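Local coordinates for protein multi-copper Oxidase CueO (Ochrobactrum, PDB 6EVG) that probably acts as a laccase-like multicopper oxidase, oxidising phenolic substrates, including lignin model compounds and lignosulfonate, at the expense of molecular oxygen, at residues His93-Asn107 with Asp477-His491. Numbering follows the deposited sequence.
Sequences HGLFVPSILDGGPHN and DREAVKSHPFMFHCH. With CU (copper (II) ion), chain B; EDO (1,2-ethanediol), chain C.
S99 and the backbone of E479 and H484 form the polar centre of an interdomain contact in this multicopper oxidase, where a loop of the first cupredoxin domain packs against the third domain, along the chain entering strand 486-490. S99 N donates to E479 O at 2.9 Å, almost straight at 172°. A serine suits this place because its small side chain works twice: chi1 of 70° sets OG between the backbone N and carbonyl carbon, where it donates a 2.6 Å hydrogen bond to H484 O in the carbonyl plane, while CB sits 3.6 Å from the centroid of the F486 ring, over its face, as a CH-pi contact. R478 lays its flat, delocalised guanidinium on the matching ring of F96, centres 3.9 Å apart and planes at 17°, a cation-pi stack. Its N-H edge suits a carboxylate: D477 OD1 takes R478 NH2 on its syn lone pair at 2.9 Å, and S442 also binds NH2; a water accepts from NH1 and V97 N. A leucine in place of R478 would probably leave D477 without its charge partner, F96 without its stacked cation and the water without the NH1 donor. H491 NE2 lies in plane at the edge of the H93 ring, 3.2 Å from H93 CE1, while H93 ND1 bonds to H131; in relatives, histidines of these motifs hold a trinuclear copper cluster. C490 SG binds the copper shared with H434 and H495. P485, whose ring offers CH groups to an imidazole face, lays CD 4.0 Å from the H106 ring centroid, while H106 NE2 is hydrogen-bonded to Q503 OE1.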
ATOM      1  N   HIS A  93      -1.452   3.023  -7.353  1.00  7.24           N
ATOM      2  CA  HIS A  93      -0.500   2.064  -6.736  1.00  7.18           C
ATOM      3  C   HIS A  93      -1.018   0.639  -6.924  1.00  7.41           C
ATOM      4  O   HIS A  93      -1.868   0.173  -6.179  1.00  8.40           O
ATOM      5  CB  HIS A  93      -0.338   2.472  -5.286  1.00  7.19           C
ATOM      6  CG  HIS A  93       0.782   1.804  -4.550  1.00  7.35           C
ATOM      7  ND1 HIS A  93       1.495   2.506  -3.583  1.00  7.58           N
ATOM      8  CD2 HIS A  93       1.211   0.521  -4.578  1.00  7.92           C
ATOM      9  CE1 HIS A  93       2.345   1.645  -3.034  1.00  8.23           C
ATOM     10  NE2 HIS A  93       2.199   0.443  -3.601  1.00  8.28           N
ATOM     11  N   GLY A  94      -0.479  -0.021  -7.953  1.00  8.41           N
ATOM     12  CA  GLY A  94      -0.899  -1.332  -8.372  1.00  8.70           C
ATOM     13  C   GLY A  94      -1.644  -1.417  -9.667  1.00  8.84           C
ATOM     14  O   GLY A  94      -1.807  -2.482 -10.246  1.00  9.48           O
ATOM     15  N   LEU A  95      -2.098  -0.263 -10.177  1.00 10.43           N
ATOM     16  CA  LEU A  95      -2.767  -0.244 -11.471  1.00  9.93           C
ATOM     17  C   LEU A  95      -1.748  -0.285 -12.582  1.00 10.03           C
ATOM     18  O   LEU A  95      -0.641   0.265 -12.444  1.00 12.89           O
ATOM     19  CB  LEU A  95      -3.643   1.035 -11.588  1.00 10.70           C
ATOM     20  CG  LEU A  95      -4.787   0.986 -12.563  1.00 11.38           C
ATOM     21  CD1 LEU A  95      -5.850  -0.041 -12.070  1.00 16.72           C
ATOM     22  CD2 LEU A  95      -5.411   2.346 -12.739  1.00 11.47           C
ATOM     23  N   PHE A  96      -2.076  -0.983 -13.679  1.00  8.67           N
ATOM     24  CA  PHE A  96      -1.130  -1.056 -14.819  1.00  9.28           C
ATOM     25  C   PHE A  96      -1.515   0.022 -15.833  1.00  9.96           C
ATOM     26  O   PHE A  96      -2.513  -0.104 -16.558  1.00 10.83           O
ATOM     27  CB  PHE A  96      -1.156  -2.397 -15.503  1.00  8.92           C
ATOM     28  CG  PHE A  96      -0.514  -3.561 -14.774  1.00  9.06           C
ATOM     29  CD1 PHE A  96      -0.303  -3.597 -13.406  1.00  9.62           C
ATOM     30  CD2 PHE A  96      -0.188  -4.691 -15.502  1.00 11.43           C
ATOM     31  CE1 PHE A  96       0.261  -4.732 -12.797  1.00  9.77           C
ATOM     32  CE2 PHE A  96       0.366  -5.808 -14.883  1.00 11.69           C
ATOM     33  CZ  PHE A  96       0.590  -5.808 -13.545  1.00 10.63           C
ATOM     34  N   VAL A  97      -0.686   1.070 -15.878  1.00  9.45           N
ATOM     35  CA  VAL A  97      -0.859   2.184 -16.830  1.00  9.75           C
ATOM     36  C   VAL A  97       0.503   2.643 -17.313  1.00  9.44           C
ATOM     37  O   VAL A  97       1.485   2.583 -16.572  1.00 10.30           O
ATOM     38  CB  VAL A  97      -1.631   3.381 -16.215  1.00 10.24           C
ATOM     39  CG1 VAL A  97      -3.081   3.043 -15.959  1.00 12.58           C
ATOM     40  CG2 VAL A  97      -0.945   3.955 -14.977  1.00 11.40           C
ATOM     41  N   PRO A  98       0.538   3.229 -18.505  1.00 10.02           N
ATOM     42  CA  PRO A  98       1.734   3.989 -18.882  1.00 10.63           C
ATOM     43  C   PRO A  98       1.877   5.209 -17.988  1.00  9.32           C
ATOM     44  O   PRO A  98       0.900   5.692 -17.424  1.00  9.37           O
ATOM     45  CB  PRO A  98       1.490   4.402 -20.337  1.00 12.81           C
ATOM     46  CG  PRO A  98       0.039   4.342 -20.491  1.00 14.26           C
ATOM     47  CD  PRO A  98      -0.515   3.328 -19.509  1.00 10.88           C
ATOM     48  N   SER A  99       3.111   5.713 -17.881  1.00  9.39           N
ATOM     49  CA  SER A  99       3.367   6.772 -16.913  1.00  9.23           C
ATOM     50  C   SER A  99       2.598   8.052 -17.190  1.00  9.31           C
ATOM     51  O   SER A  99       2.320   8.788 -16.249  1.00 10.04           O
ATOM     52  CB  SER A  99       4.852   7.077 -16.796  1.00  9.94           C
ATOM     53  OG  SER A  99       5.303   7.723 -18.002  1.00 10.73           O
ATOM     54  N   ILE A 100       2.210   8.298 -18.423  1.00  9.73           N
ATOM     55  CA  ILE A 100       1.433   9.511 -18.729  1.00 11.26           C
ATOM     56  C   ILE A 100       0.046   9.493 -18.095  1.00  9.78           C
ATOM     57  O   ILE A 100      -0.611  10.530 -18.085  1.00 12.66           O
ATOM     58  CB  ILE A 100       1.293   9.702 -20.260  1.00 13.03           C
ATOM     59  CG1 ILE A 100       0.611   8.553 -20.967  1.00 14.39           C
ATOM     60  CG2 ILE A 100       2.654  10.144 -20.830  1.00 14.86           C
ATOM     61  CD1 ILE A 100       0.116   8.905 -22.385  1.00 17.35           C
ATOM     62  N   LEU A 101      -0.436   8.341 -17.589  1.00  8.97           N
ATOM     63  CA  LEU A 101      -1.741   8.241 -16.924  1.00  8.98           C
ATOM     64  C   LEU A 101      -1.625   8.180 -15.403  1.00  9.14           C
ATOM     65  O   LEU A 101      -2.670   8.028 -14.735  1.00 10.81           O
ATOM     66  CB  LEU A 101      -2.515   7.039 -17.423  1.00  9.47           C
ATOM     67  CG  LEU A 101      -2.678   6.950 -18.921  1.00 11.02           C
ATOM     68  CD1 LEU A 101      -3.490   5.746 -19.340  1.00 11.56           C
ATOM     69  CD2 LEU A 101      -3.261   8.162 -19.529  1.00 15.04           C
ATOM     70  N   ASP A 102      -0.403   8.302 -14.871  1.00  8.93           N
ATOM     71  CA  ASP A 102      -0.185   8.198 -13.427  1.00  8.69           C
ATOM     72  C   ASP A 102       0.244   9.518 -12.848  1.00  8.88           C
ATOM     73  O   ASP A 102       0.724  10.394 -13.579  1.00 10.89           O
ATOM     74  CB  ASP A 102       0.875   7.114 -13.173  1.00  9.28           C
ATOM     75  CG  ASP A 102       0.811   6.477 -11.769  1.00 10.53           C
ATOM     76  OD1 ASP A 102      -0.093   6.832 -11.004  1.00 11.05           O
ATOM     77  OD2 ASP A 102       1.709   5.659 -11.484  1.00 12.33           O
ATOM     78  N   GLY A 103       0.045   9.696 -11.548  1.00  9.23           N
ATOM     79  CA  GLY A 103       0.337  10.954 -10.877  1.00 10.01           C
ATOM     80  C   GLY A 103       1.640  10.919 -10.082  1.00 10.20           C
ATOM     81  O   GLY A 103       1.984   9.901  -9.458  1.00 12.94           O
ATOM     82  N   GLY A 104       2.297  12.052 -10.028  1.00  9.71           N
ATOM     83  CA  GLY A 104       3.520  12.221  -9.280  1.00 10.01           C
ATOM     84  C   GLY A 104       4.035  13.634  -9.392  1.00  9.46           C
ATOM     85  O   GLY A 104       3.356  14.506  -9.897  1.00 10.35           O
ATOM     86  N   PRO A 105       5.269  13.860  -8.933  1.00 10.07           N
ATOM     87  CA  PRO A 105       5.747  15.271  -8.792  1.00 10.90           C
ATOM     88  C   PRO A 105       6.000  15.981 -10.118  1.00 10.63           C
ATOM     89  O   PRO A 105       6.199  17.202 -10.076  1.00 11.69           O
ATOM     90  CB  PRO A 105       7.042  15.120  -7.980  1.00 12.56           C
ATOM     91  CG  PRO A 105       7.446  13.732  -8.238  1.00 13.80           C
ATOM     92  CD  PRO A 105       6.209  12.884  -8.381  1.00 11.59           C
ATOM     93  N   HIS A 106       6.027  15.267 -11.235  1.00 10.87           N
ATOM     94  CA  HIS A 106       6.166  15.908 -12.551  1.00 11.63           C
ATOM     95  C   HIS A 106       4.867  16.349 -13.137  1.00 12.35           C
ATOM     96  O   HIS A 106       4.837  17.013 -14.194  1.00 15.47           O
ATOM     97  CB  HIS A 106       6.914  15.012 -13.520  1.00 12.20           C
ATOM     98  CG  HIS A 106       8.285  14.669 -13.051  1.00 13.18           C
ATOM     99  ND1 HIS A 106       9.343  15.545 -13.137  1.00 16.21           N
ATOM    100  CD2 HIS A 106       8.759  13.561 -12.438  1.00 14.77           C
ATOM    101  CE1 HIS A 106      10.416  14.982 -12.632  1.00 17.60           C
ATOM    102  NE2 HIS A 106      10.090  13.769 -12.211  1.00 16.79           N
ATOM    103  N   ASN A 107       3.745  16.003 -12.504  1.00 11.86           N
ATOM    104  CA  ASN A 107       2.406  16.383 -13.010  1.00 12.03           C
ATOM    105  C   ASN A 107       1.448  16.629 -11.874  1.00 11.45           C
ATOM    106  O   ASN A 107       0.388  16.037 -11.793  1.00 13.79           O
ATOM    107  CB  ASN A 107       1.904  15.371 -14.056  1.00 11.93           C
ATOM    108  CG  ASN A 107       1.647  13.948 -13.540  1.00 11.89           C
ATOM    109  OD1 ASN A 107       2.314  13.460 -12.622  1.00 13.02           O
ATOM    110  ND2 ASN A 107       0.717  13.229 -14.205  1.00 12.41           N
ATOM    111  N   ASP A 477       7.142  -3.702 -17.767  1.00 12.05           N
ATOM    112  CA  ASP A 477       6.122  -3.881 -18.796  1.00 13.96           C
ATOM    113  C   ASP A 477       5.350  -2.633 -19.187  1.00 14.28           C
ATOM    114  O   ASP A 477       4.536  -2.679 -20.115  1.00 20.22           O
ATOM    115  CB  ASP A 477       5.135  -4.993 -18.414  1.00 15.32           C
ATOM    116  CG  ASP A 477       4.399  -4.679 -17.101  1.00 18.02           C
ATOM    117  OD1 ASP A 477       4.957  -4.420 -15.972  1.00 17.40           O
ATOM    118  OD2 ASP A 477       3.155  -4.641 -17.167  1.00 32.44           O
ATOM    119  N   ARG A 478       5.577  -1.503 -18.522  1.00 11.69           N
ATOM    120  CA  ARG A 478       4.857  -0.263 -18.823  1.00 10.75           C
ATOM    121  C   ARG A 478       5.826   0.858 -19.247  1.00 11.03           C
ATOM    122  O   ARG A 478       6.938   0.956 -18.743  1.00 12.75           O
ATOM    123  CB  ARG A 478       4.053   0.174 -17.616  1.00 10.97           C
ATOM    124  CG  ARG A 478       2.779  -0.667 -17.469  1.00 11.99           C
ATOM    125  CD  ARG A 478       2.393  -0.695 -16.044  1.00 17.57           C
ATOM    126  NE  ARG A 478       2.989  -1.809 -15.364  1.00 19.07           N
ATOM    127  CZ  ARG A 478       2.931  -2.131 -14.053  1.00 13.19           C
ATOM    128  NH1 ARG A 478       2.425  -1.402 -13.086  1.00 14.37           N
ATOM    129  NH2 ARG A 478       3.495  -3.274 -13.753  1.00 10.81           N
ATOM    130  N   GLU A 479       5.361   1.680 -20.170  1.00 11.61           N
ATOM    131  CA  GLU A 479       6.221   2.727 -20.740  1.00 12.05           C
ATOM    132  C   GLU A 479       6.294   3.961 -19.877  1.00 11.42           C
ATOM    133  O   GLU A 479       5.256   4.484 -19.404  1.00 11.68           O
ATOM    134  CB  GLU A 479       5.721   3.126 -22.105  1.00 13.75           C
ATOM    135  CG  GLU A 479       6.617   4.158 -22.793  1.00 17.16           C
ATOM    136  CD  GLU A 479       6.339   4.209 -24.263  1.00 21.79           C
ATOM    137  OE1 GLU A 479       5.317   4.784 -24.720  1.00 27.46           O
ATOM    138  OE2 GLU A 479       7.153   3.654 -25.025  1.00 27.82           O
ATOM    139  N   ALA A 480       7.537   4.441 -19.689  1.00 11.42           N
ATOM    140  CA  ALA A 480       7.802   5.697 -19.002  1.00 11.68           C
ATOM    141  C   ALA A 480       8.559   6.561 -19.979  1.00 13.64           C
ATOM    142  O   ALA A 480       9.658   6.260 -20.377  1.00 15.18           O
ATOM    143  CB  ALA A 480       8.601   5.562 -17.735  1.00 13.14           C
ATOM    144  N   VAL A 481       7.913   7.663 -20.344  1.00 19.68           N
ATOM    145  CA  VAL A 481       8.510   8.697 -21.189  1.00 20.60           C
ATOM    146  C   VAL A 481       9.303   9.703 -20.297  1.00 18.63           C
ATOM    147  O   VAL A 481       9.099   9.884 -19.101  1.00 19.96           O
ATOM    148  CB  VAL A 481       7.448   9.396 -22.092  1.00 23.30           C
ATOM    149  CG1 VAL A 481       6.821   8.397 -23.057  1.00 27.39           C
ATOM    150  CG2 VAL A 481       6.361  10.106 -21.264  1.00 23.25           C
ATOM    151  N   LYS A 482      10.184  10.469 -20.942  1.00 22.81           N
ATOM    152  CA  LYS A 482      11.129  11.306 -20.184  1.00 23.45           C
ATOM    153  C   LYS A 482      10.433  12.473 -19.396  1.00 21.83           C
ATOM    154  O   LYS A 482      10.844  12.853 -18.295  1.00 23.29           O
ATOM    155  CB  LYS A 482      12.191  11.883 -21.144  1.00 30.40           C
ATOM    156  CG  LYS A 482      13.138  12.856 -20.502  1.00 32.67           C
ATOM    157  CD  LYS A 482      13.756  12.417 -19.160  1.00 44.07           C
ATOM    158  CE  LYS A 482      13.935  13.593 -18.186  1.00 50.62           C
ATOM    159  NZ  LYS A 482      15.093  14.459 -18.577  1.00 53.16           N
ATOM    160  N   SER A 483       9.311  12.968 -19.924  1.00 18.90           N
ATOM    161  CA  SER A 483       8.536  13.975 -19.244  1.00 17.31           C
ATOM    162  C   SER A 483       7.830  13.459 -18.017  1.00 14.27           C
ATOM    163  O   SER A 483       7.428  14.233 -17.176  1.00 14.75           O
ATOM    164  CB  SER A 483       7.438  14.534 -20.165  1.00 20.56           C
ATOM    165  OG  SER A 483       6.512  13.537 -20.666  1.00 22.09           O
ATOM    166  N   HIS A 484       7.656  12.128 -17.949  1.00 13.08           N
ATOM    167  CA  HIS A 484       6.845  11.476 -16.898  1.00 11.95           C
ATOM    168  C   HIS A 484       7.584  10.208 -16.468  1.00 10.45           C
ATOM    169  O   HIS A 484       7.125   9.118 -16.704  1.00 12.18           O
ATOM    170  CB  HIS A 484       5.427  11.143 -17.355  1.00 13.37           C
ATOM    171  CG  HIS A 484       4.511  12.297 -17.616  1.00 13.91           C
ATOM    172  ND1 HIS A 484       4.599  13.125 -18.711  1.00 15.80           N
ATOM    173  CD2 HIS A 484       3.373  12.641 -16.962  1.00 15.29           C
ATOM    174  CE1 HIS A 484       3.569  13.966 -18.678  1.00 16.55           C
ATOM    175  NE2 HIS A 484       2.796  13.686 -17.637  1.00 17.52           N
ATOM    176  N   PRO A 485       8.737  10.322 -15.805  1.00 10.82           N
ATOM    177  CA  PRO A 485       9.438   9.115 -15.380  1.00 10.11           C
ATOM    178  C   PRO A 485       8.646   8.331 -14.350  1.00  9.82           C
ATOM    179  O   PRO A 485       7.871   8.889 -13.561  1.00 10.77           O
ATOM    180  CB  PRO A 485      10.729   9.644 -14.777  1.00 11.75           C
ATOM    181  CG  PRO A 485      10.405  11.023 -14.374  1.00 16.26           C
ATOM    182  CD  PRO A 485       9.422  11.537 -15.359  1.00 12.60           C
ATOM    183  N   PHE A 486       8.879   7.009 -14.316  1.00  9.61           N
ATOM    184  CA  PHE A 486       8.429   6.205 -13.162  1.00  9.43           C
ATOM    185  C   PHE A 486       9.452   6.339 -12.050  1.00  9.86           C
ATOM    186  O   PHE A 486      10.534   6.928 -12.246  1.00 13.17           O
ATOM    187  CB  PHE A 486       8.205   4.757 -13.601  1.00  9.43           C
ATOM    188  CG  PHE A 486       6.881   4.462 -14.275  1.00  9.38           C
ATOM    189  CD1 PHE A 486       5.687   4.883 -13.753  1.00  9.50           C
ATOM    190  CD2 PHE A 486       6.844   3.679 -15.436  1.00 10.01           C
ATOM    191  CE1 PHE A 486       4.470   4.511 -14.347  1.00 10.21           C
ATOM    192  CE2 PHE A 486       5.654   3.354 -16.044  1.00 11.34           C
ATOM    193  CZ  PHE A 486       4.449   3.769 -15.477  1.00 11.30           C
ATOM    194  N   MET A 487       9.103   5.915 -10.870  1.00 11.74           N
ATOM    195  CA  MET A 487       9.918   6.093  -9.693  1.00 10.46           C
ATOM    196  C   MET A 487      10.059   4.797  -8.942  1.00  9.17           C
ATOM    197  O   MET A 487       9.205   3.924  -9.049  1.00 10.32           O
ATOM    198  CB  MET A 487       9.338   7.172  -8.800  1.00 13.32           C
ATOM    199  CG  MET A 487       9.201   8.477  -9.676  1.00 17.06           C
ATOM    200  SD  MET A 487       8.574   9.857  -8.806  1.00 19.72           S
ATOM    201  CE  MET A 487      10.032  10.521  -8.316  1.00 22.04           C
ATOM    202  N   PHE A 488      11.104   4.710  -8.131  1.00  8.94           N
ATOM    203  CA  PHE A 488      11.264   3.656  -7.140  1.00  8.88           C
ATOM    204  C   PHE A 488      11.793   4.281  -5.886  1.00  8.61           C
ATOM    205  O   PHE A 488      12.593   5.230  -5.941  1.00  9.63           O
ATOM    206  CB  PHE A 488      12.073   2.476  -7.676  1.00  9.96           C
ATOM    207  CG  PHE A 488      13.489   2.789  -8.092  1.00  9.83           C
ATOM    208  CD1 PHE A 488      13.745   3.289  -9.345  1.00 11.19           C
ATOM    209  CD2 PHE A 488      14.603   2.488  -7.302  1.00 10.83           C
ATOM    210  CE1 PHE A 488      15.072   3.498  -9.809  1.00 11.98           C
ATOM    211  CE2 PHE A 488      15.906   2.709  -7.747  1.00 10.81           C
ATOM    212  CZ  PHE A 488      16.133   3.210  -9.009  1.00 11.49           C
ATOM    213  N   HIS A 489      11.400   3.752  -4.719  1.00  8.07           N
ATOM    214  CA  HIS A 489      11.670   4.462  -3.488  1.00  8.05           C
ATOM    215  C   HIS A 489      11.390   3.580  -2.282  1.00  8.33           C
ATOM    216  O   HIS A 489      10.738   2.558  -2.384  1.00  9.72           O
ATOM    217  CB  HIS A 489      10.840   5.781  -3.411  1.00  8.87           C
ATOM    218  CG  HIS A 489       9.362   5.590  -3.558  1.00  9.48           C
ATOM    219  ND1 HIS A 489       8.535   5.437  -2.472  1.00  9.96           N
ATOM    220  CD2 HIS A 489       8.558   5.553  -4.640  1.00 10.67           C
ATOM    221  CE1 HIS A 489       7.280   5.314  -2.910  1.00 10.40           C
ATOM    222  NE2 HIS A 489       7.271   5.334  -4.226  1.00 10.70           N
ATOM    223  N   CYS A 490      11.797   4.108  -1.130  1.00  8.66           N
ATOM    224  CA  CYS A 490      11.342   3.595   0.154  1.00  8.88           C
ATOM    225  C   CYS A 490       9.941   4.124   0.388  1.00  8.63           C
ATOM    226  O   CYS A 490       9.643   5.287   0.124  1.00  9.78           O
ATOM    227  CB  CYS A 490      12.274   4.009   1.258  1.00 10.32           C
ATOM    228  SG  CYS A 490      11.755   3.353   2.856  1.00 10.19           S
ATOM    229  N   HIS A 491       9.070   3.261   0.935  1.00  8.13           N
ATOM    230  CA  HIS A 491       7.713   3.612   1.297  1.00  8.40           C
ATOM    231  C   HIS A 491       7.523   4.039   2.768  1.00  8.68           C
ATOM    232  O   HIS A 491       6.383   4.250   3.171  1.00  9.70           O
ATOM    233  CB  HIS A 491       6.701   2.515   0.867  1.00  9.16           C
ATOM    234  CG  HIS A 491       5.403   3.030   0.329  1.00  9.33           C
ATOM    235  ND1 HIS A 491       4.429   3.635   1.068  1.00 10.91           N
ATOM    236  CD2 HIS A 491       4.967   3.065  -0.967  1.00 11.16           C
ATOM    237  CE1 HIS A 491       3.434   4.028   0.229  1.00 11.89           C
ATOM    238  NE2 HIS A 491       3.734   3.667  -1.004  1.00 12.96           N
TER
HETATM  239 CU    CU B 601      13.286   3.783   4.311  1.00 12.62          CU
HETATM  240  C1  EDO C 602       4.355   7.909 -11.679  1.00 14.16           C
HETATM  241  O1  EDO C 602       4.275   6.567 -11.184  1.00 13.52           O
HETATM  242  C2  EDO C 602       5.014   8.899 -10.807  1.00 15.15           C
HETATM  243  O2  EDO C 602       4.523   8.816  -9.459  1.00 14.81           O
HETATM  244  O   HOH W   1       1.696   1.467 -14.039  1.00 11.84           O
HETATM  245  O   HOH W   2       4.004   6.956 -20.646  1.00 16.27           O
HETATM  246  O   HOH W   3       0.143  14.617 -16.814  1.00 18.45           O